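Xaa-Pro dipeptidase (PDB 5E2C) is the N-terminal domain of a cytoplasmic peptidase that probably acts as a metal-dependent aminopeptidase, cleaving residues from the N-terminal ends of peptides. Local coordinates at residues M20-L31 with A122-R130; N38-R48 with V77-A88. All blocks are in the same frame, centred on the assembly; numbering follows the deposited sequence. Where two conformers were deposited one is given.

Contact 1: M20-L31 with A122-R130; sequences MLISDLINVRYL and ASGTVESLR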
loop_
_atom_site.group_PDB
_atom_site.type_symbol
_atom_site.label_atom_id
_atom_site.label_comp_id
_atom_site.label_asym_id
_atom_site.label_seq_id
_atom_site.Cartn_x
_atom_site.Cartn_y
_atom_site.Cartn_z
HETATM N N MSE A 20 12.447 -3.252 -13.170
HETATM C CA MSE A 20 11.617 -2.518 -12.255
HETATM C C MSE A 20 10.191 -2.550 -12.723
HETATM O O MSE A 20 9.893 -2.358 -13.917
HETATM C CB MSE A 20 12.089 -1.081 -12.228
HETATM C CG MSE A 20 11.147 -0.314 -11.348
HETATM SE SE MSE A 20 12.129 1.099 -10.494
HETATM C CE MSE A 20 10.686 1.656 -9.267
ATOM N N LEU A 21 9.311 -2.783 -11.766
ATOM C CA LEU A 21 7.870 -2.651 -11.954
ATOM C C LEU A 21 7.459 -1.264 -11.492
ATOM O O LEU A 21 7.683 -0.881 -10.334
ATOM C CB LEU A 21 7.128 -3.685 -11.112
ATOM C CG LEU A 21 5.603 -3.580 -11.138
ATOM C CD1 LEU A 21 5.081 -3.802 -12.558
ATOM C CD2 LEU A 21 5.026 -4.593 -10.161
ATOM N N ILE A 22 6.880 -0.497 -12.397
ATOM C CA ILE A 22 6.367 0.828 -12.060
ATOM C C ILE A 22 4.842 0.765 -11.894
ATOM O O ILE A 22 4.116 0.360 -12.813
ATOM C CB ILE A 22 6.763 1.861 -13.126
ATOM C CG1 ILE A 22 8.288 1.886 -13.273
ATOM C CG2 ILE A 22 6.270 3.255 -12.752
ATOM C CD1 ILE A 22 8.778 1.074 -14.416
ATOM N N SER A 23 4.378 1.159 -10.708
ATOM C CA SER A 23 2.965 1.065 -10.316
ATOM C C SER A 23 2.296 2.439 -10.057
ATOM O O SER A 23 1.056 2.537 -10.060
ATOM C CB SER A 23 2.827 0.213 -9.050
ATOM O OG SER A 23 3.340 -1.108 -9.231
ATOM N N ASP A 24 3.102 3.457 -9.767
ATOM C CA ASP A 24 2.612 4.828 -9.511
ATOM C C ASP A 24 2.227 5.402 -10.870
ATOM O O ASP A 24 3.050 5.461 -11.772
ATOM C CB ASP A 24 3.728 5.639 -8.812
ATOM C CG ASP A 24 3.320 7.074 -8.460
ATOM O OD1 ASP A 24 2.551 7.695 -9.210
ATOM O OD2 ASP A 24 3.796 7.604 -7.437
ATOM N N LEU A 25 0.970 5.793 -11.027
ATOM C CA LEU A 25 0.479 6.269 -12.312
ATOM C C LEU A 25 1.191 7.530 -12.832
ATOM O O LEU A 25 1.358 7.678 -14.040
ATOM C CB LEU A 25 -1.028 6.476 -12.266
ATOM C CG LEU A 25 -1.830 5.198 -12.003
ATOM C CD1 LEU A 25 -3.304 5.556 -11.950
ATOM C CD2 LEU A 25 -1.556 4.120 -13.047
ATOM N N ILE A 26 1.665 8.390 -11.927
ATOM C CA ILE A 26 2.479 9.533 -12.323
ATOM C C ILE A 26 3.735 9.036 -13.025
ATOM O O ILE A 26 4.128 9.550 -14.053
ATOM C CB ILE A 26 2.861 10.420 -11.110
ATOM C CG1 ILE A 26 1.610 11.052 -10.503
ATOM C CG2 ILE A 26 3.838 11.509 -11.526
ATOM C CD1 ILE A 26 1.853 11.733 -9.162
ATOM N N ASN A 27 4.364 8.006 -12.472
ATOM C CA ASN A 27 5.574 7.472 -13.067
ATOM C C ASN A 27 5.337 6.658 -14.333
ATOM O O ASN A 27 6.177 6.652 -15.255
ATOM C CB ASN A 27 6.321 6.656 -12.015
ATOM C CG ASN A 27 6.871 7.533 -10.919
ATOM O OD1 ASN A 27 7.041 8.757 -11.100
ATOM N ND2 ASN A 27 7.156 6.934 -9.782
ATOM N N VAL A 28 4.217 5.947 -14.372
ATOM C CA VAL A 28 3.836 5.209 -15.574
ATOM C C VAL A 28 3.660 6.214 -16.718
ATOM O O VAL A 28 4.203 6.025 -17.804
ATOM C CB VAL A 28 2.544 4.402 -15.365
ATOM C CG1 VAL A 28 2.031 3.837 -16.675
ATOM C CG2 VAL A 28 2.741 3.259 -14.376
ATOM N N ARG A 29 2.916 7.283 -16.447
ATOM C CA ARG A 29 2.684 8.322 -17.442
ATOM C C ARG A 29 4.002 8.950 -17.918
ATOM O O ARG A 29 4.215 9.134 -19.123
ATOM C CB ARG A 29 1.751 9.390 -16.869
ATOM C CG ARG A 29 1.202 10.360 -17.898
ATOM C CD ARG A 29 0.119 11.247 -17.301
ATOM N NE ARG A 29 0.653 12.159 -16.291
ATOM C CZ ARG A 29 0.350 12.123 -14.993
ATOM N NH1 ARG A 29 -0.495 11.214 -14.515
ATOM N NH2 ARG A 29 0.903 13.001 -14.169
ATOM N N TYR A 30 4.891 9.257 -16.973
ATOM C CA TYR A 30 6.190 9.875 -17.289
ATOM C C TYR A 30 7.005 9.017 -18.258
ATOM O O TYR A 30 7.588 9.526 -19.225
ATOM C CB TYR A 30 6.974 10.122 -15.999
ATOM C CG TYR A 30 8.315 10.751 -16.209
ATOM C CD1 TYR A 30 8.420 12.087 -16.563
ATOM C CD2 TYR A 30 9.481 10.005 -16.084
ATOM C CE1 TYR A 30 9.654 12.669 -16.770
ATOM C CE2 TYR A 30 10.728 10.585 -16.275
ATOM C CZ TYR A 30 10.803 11.914 -16.632
ATOM O OH TYR A 30 12.030 12.492 -16.838
ATOM N N LEU A 31 7.004 7.703 -18.017
ATOM C CA LEU A 31 7.805 6.782 -18.773
ATOM C C LEU A 31 7.198 6.264 -20.068
ATOM O O LEU A 31 7.925 5.756 -20.902
ATOM C CB LEU A 31 8.155 5.559 -17.899
ATOM C CG LEU A 31 8.992 5.906 -16.663
ATOM C CD1 LEU A 31 8.973 4.729 -15.702
ATOM C CD2 LEU A 31 10.405 6.262 -17.052
ATOM N N ALA A 122 12.088 -0.243 -4.261
ATOM C CA ALA A 122 12.761 0.663 -5.181
ATOM C C ALA A 122 12.040 2.001 -5.373
ATOM O O ALA A 122 12.223 2.659 -6.406
ATOM C CB ALA A 122 12.952 -0.015 -6.532
ATOM N N SER A 123 11.257 2.436 -4.393
ATOM C CA SER A 123 10.592 3.737 -4.531
ATOM C C SER A 123 11.632 4.844 -4.582
ATOM O O SER A 123 12.571 4.868 -3.780
ATOM C CB SER A 123 9.601 3.977 -3.416
ATOM O OG SER A 123 8.456 3.180 -3.623
ATOM N N GLY A 124 11.466 5.752 -5.539
ATOM C CA GLY A 124 12.389 6.859 -5.730
ATOM C C GLY A 124 13.213 6.739 -6.993
ATOM O O GLY A 124 13.843 7.703 -7.419
ATOM N N THR A 125 13.218 5.558 -7.597
ATOM C CA THR A 125 14.065 5.319 -8.746
ATOM C C THR A 125 13.617 6.191 -9.924
ATOM O O THR A 125 14.444 6.844 -10.571
ATOM C CB THR A 125 14.092 3.832 -9.130
ATOM O OG1 THR A 125 14.473 3.057 -7.989
ATOM C CG2 THR A 125 15.104 3.583 -10.219
ATOM N N VAL A 126 12.315 6.246 -10.175
ATOM C CA VAL A 126 11.835 7.061 -11.291
ATOM C C VAL A 126 11.974 8.553 -10.972
ATOM O O VAL A 126 12.362 9.336 -11.828
ATOM C CB VAL A 126 10.379 6.749 -11.639
ATOM C CG1 VAL A 126 9.959 7.569 -12.851
ATOM C CG2 VAL A 126 10.187 5.252 -11.859
ATOM N N GLU A 127 11.663 8.925 -9.732
ATOM C CA GLU A 127 11.774 10.305 -9.264
ATOM C C GLU A 127 13.187 10.831 -9.464
ATOM O O GLU A 127 13.368 12.012 -9.778
ATOM C CB GLU A 127 11.388 10.403 -7.778
ATOM C CG GLU A 127 9.894 10.255 -7.494
ATOM C CD GLU A 127 9.362 8.816 -7.563
ATOM O OE1 GLU A 127 10.153 7.863 -7.744
ATOM O OE2 GLU A 127 8.144 8.634 -7.399
ATOM N N SER A 128 14.189 9.957 -9.313
ATOM C CA SER A 128 15.594 10.363 -9.454
ATOM C C SER A 128 15.913 10.967 -10.829
ATOM O O SER A 128 16.940 11.624 -10.997
ATOM C CB SER A 128 16.535 9.180 -9.183
ATOM O OG SER A 128 16.552 8.266 -10.273
ATOM N N LEU A 129 15.047 10.713 -11.807
ATOM C CA LEU A 129 15.234 11.224 -13.163
ATOM C C LEU A 129 14.748 12.673 -13.371
ATOM O O LEU A 129 15.136 13.320 -14.341
ATOM C CB LEU A 129 14.508 10.306 -14.157
ATOM C CG LEU A 129 14.730 8.796 -14.067
ATOM C CD1 LEU A 129 13.829 8.081 -15.062
ATOM C CD2 LEU A 129 16.180 8.409 -14.299
ATOM N N ARG A 130 13.916 13.173 -12.469
ATOM C CA ARG A 130 13.351 14.516 -12.605
ATOM C C ARG A 130 14.336 15.590 -12.143
ATOM O O ARG A 130 15.459 15.280 -11.732
ATOM C CB ARG A 130 12.025 14.589 -11.843
ATOM C CG ARG A 130 10.934 13.786 -12.531
ATOM C CD ARG A 130 9.910 13.199 -11.576
ATOM N NE ARG A 130 8.986 12.345 -12.316
ATOM C CZ ARG A 130 8.131 11.477 -11.778
ATOM N NH1 ARG A 130 8.046 11.309 -10.460
ATOM N NH2 ARG A 130 7.349 10.769 -12.575
HETATM O O HOH W 1 5.922 10.085 -7.935
#

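Contact 2: N38-R48 with V77-A88; sequences NGALLVFADER and VGRYLAGRAGEA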
loop_
_atom_site.group_PDB
_atom_site.type_symbol
_atom_site.label_atom_id
_atom_site.label_comp_id
_atom_site.label_asym_id
_atom_site.label_seq_id
_atom_site.Cartn_x
_atom_site.Cartn_y
_atom_site.Cartn_z
ATOM N N ASN A 38 -5.724 2.959 -14.718
ATOM C CA ASN A 38 -5.129 1.712 -14.282
ATOM C C ASN A 38 -4.049 1.283 -15.259
ATOM O O ASN A 38 -4.278 1.186 -16.457
ATOM C CB ASN A 38 -6.178 0.614 -14.174
ATOM C CG ASN A 38 -5.612 -0.667 -13.583
ATOM O OD1 ASN A 38 -4.833 -0.643 -12.614
ATOM N ND2 ASN A 38 -5.967 -1.775 -14.175
ATOM N N GLY A 39 -2.863 1.021 -14.739
ATOM C CA GLY A 39 -1.746 0.710 -15.600
ATOM C C GLY A 39 -0.507 0.414 -14.796
ATOM O O GLY A 39 -0.358 0.888 -13.671
ATOM N N ALA A 40 0.380 -0.378 -15.383
ATOM C CA ALA A 40 1.668 -0.657 -14.785
ATOM C C ALA A 40 2.652 -0.880 -15.922
ATOM O O ALA A 40 2.271 -1.179 -17.050
ATOM C CB ALA A 40 1.589 -1.877 -13.877
ATOM N N LEU A 41 3.926 -0.710 -15.620
ATOM C CA LEU A 41 4.962 -0.752 -16.637
ATOM C C LEU A 41 6.129 -1.575 -16.102
ATOM O O LEU A 41 6.517 -1.420 -14.937
ATOM C CB LEU A 41 5.425 0.671 -16.957
ATOM C CG LEU A 41 6.431 0.820 -18.085
ATOM C CD1 LEU A 41 5.737 0.526 -19.407
ATOM C CD2 LEU A 41 7.016 2.217 -18.072
ATOM N N LEU A 42 6.640 -2.481 -16.930
ATOM C CA LEU A 42 7.851 -3.260 -16.598
ATOM C C LEU A 42 9.019 -2.752 -17.458
ATOM O O LEU A 42 8.928 -2.749 -18.681
ATOM C CB LEU A 42 7.590 -4.744 -16.862
ATOM C CG LEU A 42 8.733 -5.734 -16.644
ATOM C CD1 LEU A 42 9.229 -5.664 -15.202
ATOM C CD2 LEU A 42 8.305 -7.150 -17.022
ATOM N N VAL A 43 10.100 -2.301 -16.828
ATOM C CA VAL A 43 11.270 -1.844 -17.564
ATOM C C VAL A 43 12.459 -2.699 -17.162
ATOM O O VAL A 43 12.706 -2.868 -15.958
ATOM C CB VAL A 43 11.581 -0.365 -17.253
ATOM C CG1 VAL A 43 12.818 0.097 -17.999
ATOM C CG2 VAL A 43 10.392 0.494 -17.634
ATOM N N PHE A 44 13.180 -3.224 -18.164
ATOM C CA PHE A 44 14.362 -4.069 -17.929
ATOM C C PHE A 44 15.642 -3.252 -17.896
ATOM O O PHE A 44 15.739 -2.222 -18.551
ATOM C CB PHE A 44 14.498 -5.140 -19.003
ATOM C CG PHE A 44 13.331 -6.098 -19.082
ATOM C CD1 PHE A 44 12.249 -5.824 -19.901
ATOM C CD2 PHE A 44 13.319 -7.285 -18.339
ATOM C CE1 PHE A 44 11.183 -6.705 -19.989
ATOM C CE2 PHE A 44 12.243 -8.164 -18.420
ATOM C CZ PHE A 44 11.177 -7.873 -19.245
ATOM N N ALA A 45 16.642 -3.735 -17.157
ATOM C CA ALA A 45 17.930 -3.037 -17.096
ATOM C C ALA A 45 18.671 -3.167 -18.431
ATOM O O ALA A 45 19.373 -2.242 -18.866
ATOM C CB ALA A 45 18.782 -3.574 -15.960
ATOM N N ASP A 46 18.495 -4.302 -19.095
ATOM C CA ASP A 46 19.247 -4.576 -20.318
ATOM C C ASP A 46 18.466 -4.079 -21.546
ATOM O O ASP A 46 17.577 -3.235 -21.418
ATOM C CB ASP A 46 19.674 -6.059 -20.382
ATOM C CG ASP A 46 18.524 -7.020 -20.620
ATOM O OD1 ASP A 46 17.360 -6.595 -20.803
ATOM O OD2 ASP A 46 18.802 -8.243 -20.618
ATOM N N GLU A 47 18.804 -4.577 -22.729
ATOM C CA GLU A 47 18.244 -4.038 -23.967
ATOM C C GLU A 47 16.801 -4.447 -24.255
ATOM O O GLU A 47 16.220 -3.970 -25.225
ATOM C CB GLU A 47 19.149 -4.391 -25.168
ATOM C CG GLU A 47 20.474 -3.646 -25.159
ATOM C CD GLU A 47 20.299 -2.133 -25.274
ATOM O OE1 GLU A 47 19.610 -1.681 -26.208
ATOM O OE2 GLU A 47 20.850 -1.397 -24.423
ATOM N N ARG A 48 16.210 -5.304 -23.423
ATOM C CA ARG A 48 14.821 -5.736 -23.654
ATOM C C ARG A 48 13.860 -4.553 -23.517
ATOM O O ARG A 48 14.058 -3.675 -22.692
ATOM C CB ARG A 48 14.418 -6.846 -22.687
ATOM C CG ARG A 48 15.068 -8.184 -22.986
ATOM C CD ARG A 48 14.809 -9.214 -21.900
ATOM N NE ARG A 48 15.557 -8.951 -20.674
ATOM C CZ ARG A 48 15.614 -9.775 -19.628
ATOM N NH1 ARG A 48 14.986 -10.943 -19.652
ATOM N NH2 ARG A 48 16.318 -9.435 -18.557
ATOM N N VAL A 77 -2.801 -5.858 -13.254
ATOM C CA VAL A 77 -1.706 -5.449 -14.137
ATOM C C VAL A 77 -0.325 -5.642 -13.494
ATOM O O VAL A 77 0.613 -6.079 -14.147
ATOM C CB VAL A 77 -1.904 -4.015 -14.674
ATOM C CG1 VAL A 77 -3.141 -3.948 -15.547
ATOM C CG2 VAL A 77 -1.966 -2.979 -13.554
ATOM N N GLY A 78 -0.204 -5.304 -12.219
ATOM C CA GLY A 78 1.068 -5.441 -11.514
ATOM C C GLY A 78 1.472 -6.893 -11.422
ATOM O O GLY A 78 2.600 -7.282 -11.752
ATOM N N ARG A 79 0.529 -7.708 -10.978
ATOM C CA ARG A 79 0.740 -9.133 -10.865
ATOM C C ARG A 79 1.150 -9.769 -12.197
ATOM O O ARG A 79 2.083 -10.568 -12.268
ATOM C CB ARG A 79 -0.545 -9.759 -10.348
ATOM C CG ARG A 79 -0.404 -11.190 -9.981
ATOM C CD ARG A 79 -1.752 -11.869 -9.988
ATOM N NE ARG A 79 -1.508 -13.276 -9.784
ATOM C CZ ARG A 79 -1.117 -14.128 -10.730
ATOM N NH1 ARG A 79 -0.975 -13.742 -12.004
ATOM N NH2 ARG A 79 -0.885 -15.389 -10.393
ATOM N N TYR A 80 0.446 -9.412 -13.266
ATOM C CA TYR A 80 0.807 -9.897 -14.582
ATOM C C TYR A 80 2.248 -9.585 -14.938
ATOM O O TYR A 80 2.990 -10.461 -15.391
ATOM C CB TYR A 80 -0.128 -9.308 -15.639
ATOM C CG TYR A 80 0.343 -9.670 -17.010
ATOM C CD1 TYR A 80 0.085 -10.937 -17.531
ATOM C CD2 TYR A 80 1.093 -8.789 -17.766
ATOM C CE1 TYR A 80 0.556 -11.297 -18.767
ATOM C CE2 TYR A 80 1.559 -9.139 -19.015
ATOM C CZ TYR A 80 1.276 -10.399 -19.510
ATOM O OH TYR A 80 1.728 -10.765 -20.747
ATOM N N LEU A 81 2.656 -8.333 -14.716
ATOM C CA LEU A 81 4.012 -7.919 -15.046
ATOM C C LEU A 81 5.086 -8.558 -14.171
ATOM O O LEU A 81 6.156 -8.912 -14.680
ATOM C CB LEU A 81 4.145 -6.396 -15.052
ATOM C CG LEU A 81 3.378 -5.745 -16.206
ATOM C CD1 LEU A 81 3.452 -4.220 -16.097
ATOM C CD2 LEU A 81 3.876 -6.191 -17.574
ATOM N N ALA A 82 4.808 -8.736 -12.888
ATOM C CA ALA A 82 5.729 -9.481 -12.038
ATOM C C ALA A 82 5.894 -10.908 -12.584
ATOM O O ALA A 82 7.011 -11.420 -12.642
ATOM C CB ALA A 82 5.274 -9.501 -10.600
ATOM N N GLY A 83 4.803 -11.529 -13.018
ATOM C CA GLY A 83 4.885 -12.867 -13.599
ATOM C C GLY A 83 5.728 -12.896 -14.863
ATOM O O GLY A 83 6.543 -13.805 -15.057
ATOM N N ARG A 84 5.565 -11.888 -15.713
ATOM C CA ARG A 84 6.405 -11.728 -16.898
ATOM C C ARG A 84 7.875 -11.586 -16.534
ATOM O O ARG A 84 8.729 -12.192 -17.176
ATOM C CB ARG A 84 5.950 -10.522 -17.730
ATOM C CG ARG A 84 4.669 -10.757 -18.509
ATOM C CD ARG A 84 4.892 -11.574 -19.784
ATOM N NE ARG A 84 5.778 -10.927 -20.761
ATOM C CZ ARG A 84 5.396 -10.150 -21.782
ATOM N NH1 ARG A 84 4.107 -9.872 -22.005
ATOM N NH2 ARG A 84 6.317 -9.659 -22.605
ATOM N N ALA A 85 8.165 -10.807 -15.494
ATOM C CA ALA A 85 9.536 -10.620 -15.032
ATOM C C ALA A 85 10.135 -11.964 -14.602
ATOM O O ALA A 85 11.269 -12.277 -14.955
ATOM C CB ALA A 85 9.598 -9.611 -13.888
ATOM N N GLY A 86 9.363 -12.779 -13.889
ATOM C CA GLY A 86 9.866 -14.079 -13.418
ATOM C C GLY A 86 10.174 -15.019 -14.578
ATOM O O GLY A 86 11.206 -15.704 -14.590
ATOM N N GLU A 87 9.285 -15.017 -15.567
ATOM C CA GLU A 87 9.442 -15.820 -16.792
ATOM C C GLU A 87 10.619 -15.341 -17.636
ATOM O O GLU A 87 11.235 -16.141 -18.324
ATOM C CB GLU A 87 8.175 -15.747 -17.635
ATOM C CG GLU A 87 6.998 -16.495 -17.035
ATOM C CD GLU A 87 5.674 -16.148 -17.682
ATOM O OE1 GLU A 87 5.635 -15.300 -18.610
ATOM O OE2 GLU A 87 4.657 -16.731 -17.251
ATOM N N ALA A 88 10.931 -14.045 -17.580
ATOM C CA ALA A 88 12.109 -13.480 -18.250
ATOM C C ALA A 88 13.432 -13.658 -17.473
ATOM O O ALA A 88 14.441 -13.109 -17.876
ATOM C CB ALA A 88 11.876 -12.001 -18.535
HETATM O O HOH W 2 -5.124 -4.128 -12.375
HETATM O O HOH W 3 16.988 -11.732 -16.963
#

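Contact 1: M20-L31 with A122-R130
V126 sets its two methyls against N27 and L31. Here helix 25-32 of the alpha/beta Creatinase/Prolidase N-terminal domain meets the loop that follows edge strand 118-121. With chi1 at -177°, CG1 of V126 points away from the backbone N and onto the N27 amide, 3.6 Å from its CG, and also approaches Y30. The other methyl, CG2, comes 4.1 Å from L31 CD1 and faces I22 CG1. N27 ND2 donates to E127 OE2 over 3.1 Å in a nearly straight bond (175°). The acceptor lies in the amide plane, but the donor stands above the carboxylate plane. ND2 is also held by E96. A bend at chi2 (76°) brings the E127 carboxylate back toward helix 25-32, although its CB points away. N27 OD1 lies at the edge of the R130 guanidinium, but the bonds there are weak, one is very short and R130 has two conformers, so they are doubtful. In the conformer given, R130 forms a cation-pi contact over the Y30 ring, with CZ 4.9 Å from the ring centroid. L129 CD1 sits at the edge of the same ring. From strand 19-22, selenomethionine M20 lays SE 3.6 Å from T125 CB. Its CE lies 3.4 Å from A122 O. That carbonyl opens a type II turn and accepts from T125 OG1 at 2.8 Å.

Further out, D24 caps helix 25-32 by accepting from I26 N, and its OD2 is bonded to H98. A water, probably easing the two acids' proximity, donates a hydrogen bond to E127 OE2 at 2.7 Å and a weak one to D24 OD2.

Contact 2: N38-R48 with V77-A88
Helix 77-87, the helix of the beta-alpha-beta crossover from strand 70-73 to strand 92-95, covers strand 40-44 of the mixed sheet, with A40, L42 and F44 facing V77, L81, A85 and A88. The axes run nearly parallel, 16° apart, and approach to 8.0 Å. A40 CB sits between methyls of two helix residues, 3.7 Å from V77 CG2 and also touching L81 CD1. V77 turns CG2 into the crowded position between its backbone N and carbonyl carbon, and this methyl reaches both A40 and N38 OD1. L81 lays its two methyls along the strand: CD1 lies 3.4 Å from A40 O, while CD2 rests on L42 CB. L42 in turn sends CD2 to 3.6 Å from L81 O, and its CD1 meets A85 CB.

Both ends of the helix have polar links. At the start, a water accepts from N38 ND2 and V77 N; N38 ND2 also bonds D55. At the far end, F44 CE2 packs 3.9 Å from A88 CB. R48 NH1 donates to A88 O over 2.9 Å, in the carbonyl plane and on a lone pair. The helix has just ended there, so the positive charge probably suits its C-terminal end. A second water joins R48 NH2 to the same oxygen. D46 fixes the guanidinium. Its OD1 takes R48 NE on the syn lone pair at 3.0 Å, a salt bridge, and also accepts R48 N in an Asx turn. R48 CD lies over the F44 ring.

L81 extends the packing to L21 of strand 19-22 and to V51 and A53 of strand 51-54, so the helix spans three strands. V43, on the other side of strand 40-44, packs against helix 3-14.

Contacts 1 and 2 have their centres about 13 Å apart and share the central sheet. Strands 19-22 and 40-44 are antiparallel neighbours, joined by probable bonds from I22 N to L41 O (2.7 Å) and from M20 N to V43 O (2.8 Å). Contact 2 uses the face of strand 40-44 that carries A40 and L42. L41 points the other way, and its CD2 packs 3.5 Å from CB of L31 in contact 1. Along the chain, contact 2 is nested within the loop that contact 1 closes. Neither contact holds a metal or ligand; as in relatives, catalysis probably belongs to the peptidase M24 domain, which is absent from this chain.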